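Local coordinates for protein KLLA0F20702p (PDB 5Y5A) that probably helps recruit telomerase to chromosome ends as the yeast Est1 subunit, through a complex with the telomere-binding protein Cdc13, at residues V234-T237 / F238-G242; I243-T246 / H247-N250. One frame throughout, in Å; residues are numbered along the deposited sequence.

Contact 1: V234-T237 / F238-G242; sequences VGET and FLQRG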
# COMPACT_ATOMS: atom_id res chain seq x y z
N VAL A 234 1.83 -6.75 -6.73
CA VAL A 234 2.65 -7.61 -5.89
C VAL A 234 2.69 -7.09 -4.46
O VAL A 234 3.28 -6.04 -4.17
CB VAL A 234 4.08 -7.75 -6.46
CG1 VAL A 234 5.02 -8.39 -5.45
CG2 VAL A 234 4.04 -8.58 -7.73
N GLY A 235 2.04 -7.82 -3.56
CA GLY A 235 1.94 -7.44 -2.17
C GLY A 235 3.27 -7.35 -1.46
O GLY A 235 3.45 -6.51 -0.57
N GLU A 236 4.21 -8.22 -1.84
CA GLU A 236 5.47 -8.35 -1.12
C GLU A 236 6.24 -7.03 -1.04
O GLU A 236 6.94 -6.76 -0.07
CB GLU A 236 6.35 -9.42 -1.76
CG GLU A 236 7.49 -9.90 -0.87
CD GLU A 236 7.02 -10.68 0.35
OE1 GLU A 236 5.90 -11.25 0.31
OE2 GLU A 236 7.77 -10.73 1.35
N THR A 237 6.09 -6.19 -2.07
CA THR A 237 6.75 -4.90 -2.08
C THR A 237 6.26 -4.00 -0.95
O THR A 237 7.04 -3.31 -0.31
CB THR A 237 6.53 -4.17 -3.40
OG1 THR A 237 6.71 -5.08 -4.49
CG2 THR A 237 7.50 -3.02 -3.52
N PHE A 238 4.95 -4.00 -0.73
CA PHE A 238 4.35 -3.23 0.36
C PHE A 238 4.79 -3.81 1.70
O PHE A 238 5.05 -3.07 2.65
CB PHE A 238 2.82 -3.23 0.24
CG PHE A 238 2.31 -2.54 -0.99
CD1 PHE A 238 2.20 -3.23 -2.19
CD2 PHE A 238 1.93 -1.21 -0.94
CE1 PHE A 238 1.72 -2.59 -3.33
CE2 PHE A 238 1.45 -0.56 -2.07
CZ PHE A 238 1.35 -1.26 -3.27
N LEU A 239 4.87 -5.14 1.78
CA LEU A 239 5.29 -5.79 3.01
C LEU A 239 6.68 -5.32 3.43
O LEU A 239 6.91 -4.96 4.59
CB LEU A 239 5.29 -7.31 2.86
CG LEU A 239 5.65 -8.01 4.17
CD1 LEU A 239 4.41 -8.15 5.06
CD2 LEU A 239 6.31 -9.36 3.96
N GLN A 240 7.60 -5.29 2.48
CA GLN A 240 8.98 -4.94 2.80
C GLN A 240 9.08 -3.46 3.16
O GLN A 240 9.88 -3.08 4.02
CB GLN A 240 9.89 -5.28 1.63
CG GLN A 240 10.01 -6.78 1.37
CD GLN A 240 10.59 -7.54 2.55
OE1 GLN A 240 11.47 -7.05 3.27
NE2 GLN A 240 10.10 -8.76 2.77
N ARG A 241 8.26 -2.64 2.53
CA ARG A 241 8.18 -1.23 2.89
C ARG A 241 7.73 -1.06 4.33
O ARG A 241 8.28 -0.25 5.09
CB ARG A 241 7.22 -0.48 1.97
CG ARG A 241 7.91 0.40 0.96
CD ARG A 241 7.03 1.56 0.61
NE ARG A 241 5.81 1.09 -0.02
CZ ARG A 241 5.72 0.78 -1.31
NH1 ARG A 241 4.57 0.36 -1.81
NH2 ARG A 241 6.79 0.90 -2.10
N GLY A 242 6.72 -1.83 4.71
CA GLY A 242 6.21 -1.80 6.07
C GLY A 242 7.25 -2.23 7.06
O GLY A 242 7.30 -1.74 8.19
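E236 and Q240 stand one turn apart on the first turns of helix 235-247 and illustrate how neighbouring side chains can lean together along a helix. Their chains pass at an angle, and the carboxylate and amide planes are turned 33° from each other. Q240 NE2 donates a weak but fairly straight hydrogen bond to E236 OE2, 3.4 Å away. Two bends bring the groups together: E236 sends CG away from its backbone N (chi1 -164°) and then folds at chi2, while Q240 also folds at chi2. The same E236 OE2 rests 3.3 Å from L239 CD2, because the E236 and L239 side chains run alongside one another in the same direction. The other oxygen, OE1, is bonded to the hydroxyl of S268. Because both carboxylate oxygens of E236 are engaged, replacing it by alanine is likely to leave the S268 hydroxyl without this acceptor and the Q240 amide less firmly oriented.

In the backbone, the i to i+4 bonds L239 N to G235 O, Q240 N to E236 O and R241 N to T237 O are all regular, the shortest being 3.0 Å from Q240 N to E236 O. The F238 ring is turned back toward the helix start, its edge meeting G235 O in the ring plane and its CD1 lying 3.6 Å from V234 O. R241 NH1 lies over one face of this ring, toward the rim, and the guanidinium presents its edge, with F238 CE2 in its plane; T237 O lies over one guanidinium face. D225 (a salt bridge), S228 and Q257 bind the same group.

These first two turns pack against three helices: T237 and R241 on helix 218-230, F238 and L239 on helix 251-263, and E236 and Q240 on helix 179-206, within the TPR-like Est1 DNA/RNA-binding region.

Contact 2: I243-T246 / H247-N250; sequences ICYT and HTKN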
# COMPACT_ATOMS: atom_id res chain seq x y z
N ILE A 243 8.10 -3.17 6.65
CA ILE A 243 9.15 -3.64 7.54
C ILE A 243 10.14 -2.51 7.79
O ILE A 243 10.57 -2.31 8.93
CB ILE A 243 9.87 -4.88 6.98
CG1 ILE A 243 8.91 -6.07 6.96
CG2 ILE A 243 11.07 -5.25 7.84
CD1 ILE A 243 9.47 -7.32 6.33
N CYS A 244 10.46 -1.73 6.76
CA CYS A 244 11.27 -0.54 6.96
C CYS A 244 10.63 0.39 8.00
O CYS A 244 11.31 0.88 8.88
CB CYS A 244 11.49 0.22 5.65
SG CYS A 244 12.42 -0.65 4.37
N TYR A 245 9.32 0.60 7.91
CA TYR A 245 8.67 1.55 8.81
C TYR A 245 8.61 1.04 10.25
O TYR A 245 8.53 1.85 11.19
CB TYR A 245 7.25 1.89 8.31
CG TYR A 245 7.26 2.73 7.04
CD1 TYR A 245 7.93 3.95 7.00
CD2 TYR A 245 6.62 2.29 5.90
CE1 TYR A 245 7.95 4.71 5.83
CE2 TYR A 245 6.62 3.04 4.74
CZ TYR A 245 7.29 4.25 4.70
OH TYR A 245 7.28 4.98 3.54
N THR A 246 8.67 -0.27 10.45
CA THR A 246 8.76 -0.79 11.82
C THR A 246 10.06 -0.35 12.50
O THR A 246 10.10 -0.18 13.71
CB THR A 246 8.67 -2.34 11.88
OG1 THR A 246 9.72 -2.93 11.11
CG2 THR A 246 7.33 -2.81 11.35
N HIS A 247 11.13 -0.18 11.72
CA HIS A 247 12.42 0.19 12.30
C HIS A 247 12.41 1.64 12.78
O HIS A 247 13.04 1.96 13.78
CB HIS A 247 13.56 -0.01 11.29
CG HIS A 247 13.71 -1.42 10.82
ND1 HIS A 247 13.97 -2.47 11.67
CD2 HIS A 247 13.65 -1.95 9.58
CE1 HIS A 247 14.04 -3.59 10.98
NE2 HIS A 247 13.86 -3.30 9.70
N THR A 248 11.70 2.50 12.05
CA THR A 248 11.64 3.91 12.41
C THR A 248 10.49 4.16 13.37
O THR A 248 10.19 5.30 13.72
CB THR A 248 11.47 4.82 11.18
OG1 THR A 248 10.23 4.51 10.52
CG2 THR A 248 12.62 4.61 10.21
N LYS A 249 9.84 3.07 13.78
CA LYS A 249 8.67 3.10 14.64
C LYS A 249 7.54 3.95 14.06
O LYS A 249 6.81 4.61 14.80
CB LYS A 249 9.05 3.61 16.04
CG LYS A 249 9.89 2.62 16.85
CD LYS A 249 10.49 3.31 18.06
CE LYS A 249 10.98 2.32 19.09
NZ LYS A 249 11.54 3.03 20.28
N ASN A 250 7.40 3.94 12.74
CA ASN A 250 6.19 4.48 12.12
C ASN A 250 5.18 3.36 11.94
O ASN A 250 4.99 2.84 10.84
CB ASN A 250 6.51 5.15 10.78
CG ASN A 250 7.33 6.41 10.94
OD1 ASN A 250 8.54 6.41 10.71
ND2 ASN A 250 6.68 7.49 11.36
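From Y245 to N250 the backbone closes helix 235-247 with a Schellman motif, a clear example of how a helix can end in a tight reversal. N250 N reaches back to Y245 O at 2.8 Å, and K249 N makes a weaker bond to T246 O at 3.3 Å. K249 takes a left-handed conformation, with a phi of 57°, which turns the chain out of the helix. Two residues earlier, H247 N bonds to C244 O, three residues back, at 3.0 Å, the donor well out of the carbonyl plane, as the last turn tightens. The reversal hands the chain directly to helix 251-263, with N250 at its N-cap position, and so forms the bend of a helical hairpin consistent with the TPR clan to which this region belongs.

Among the side chains, H247 and I243 lie side by side and point the same way. With CG set beside its own backbone N (chi1 -60°), the imidazole folds back along the helix and places CD2 3.2 Å from I243 O, while NE2 comes within 3.9 Å of I243 CG2. T246 OG1 stands over the centre of one imidazole face. F217 meets the imidazole with its ring nearly parallel, and R200 bonds weakly to NE2. Y245 CB packs against the backbone of N250, 3.5 Å from N250 O, with the two CB atoms a little farther apart, and the edge of the Y245 ring faces T248 OG1. T248 OG1 donates to N250 OD1 at 2.5 Å, in the amide carbonyl plane and on a lone pair of OD1.

In the fold
Both contacts use helix 235-247, contact 1 at its start and contact 2 at its end and in the loop that follows; they run in series, centres about 13 Å apart. Contact 1 is largely buried, wedged among three helices, and joins regular backbone bonding to polar side chains whose charged ends are tied to surrounding residues. Contact 2 lies at the surface, where regular bonding gives way to a helix-terminating turn and polar side chains pair close to the bend. Helices 179-206 and 251-263 flank both contacts, while helix 218-230 packs against the first. Together they show how one helix, in a region of the TPR clan, changes from buried, regular bonding to a surface turn.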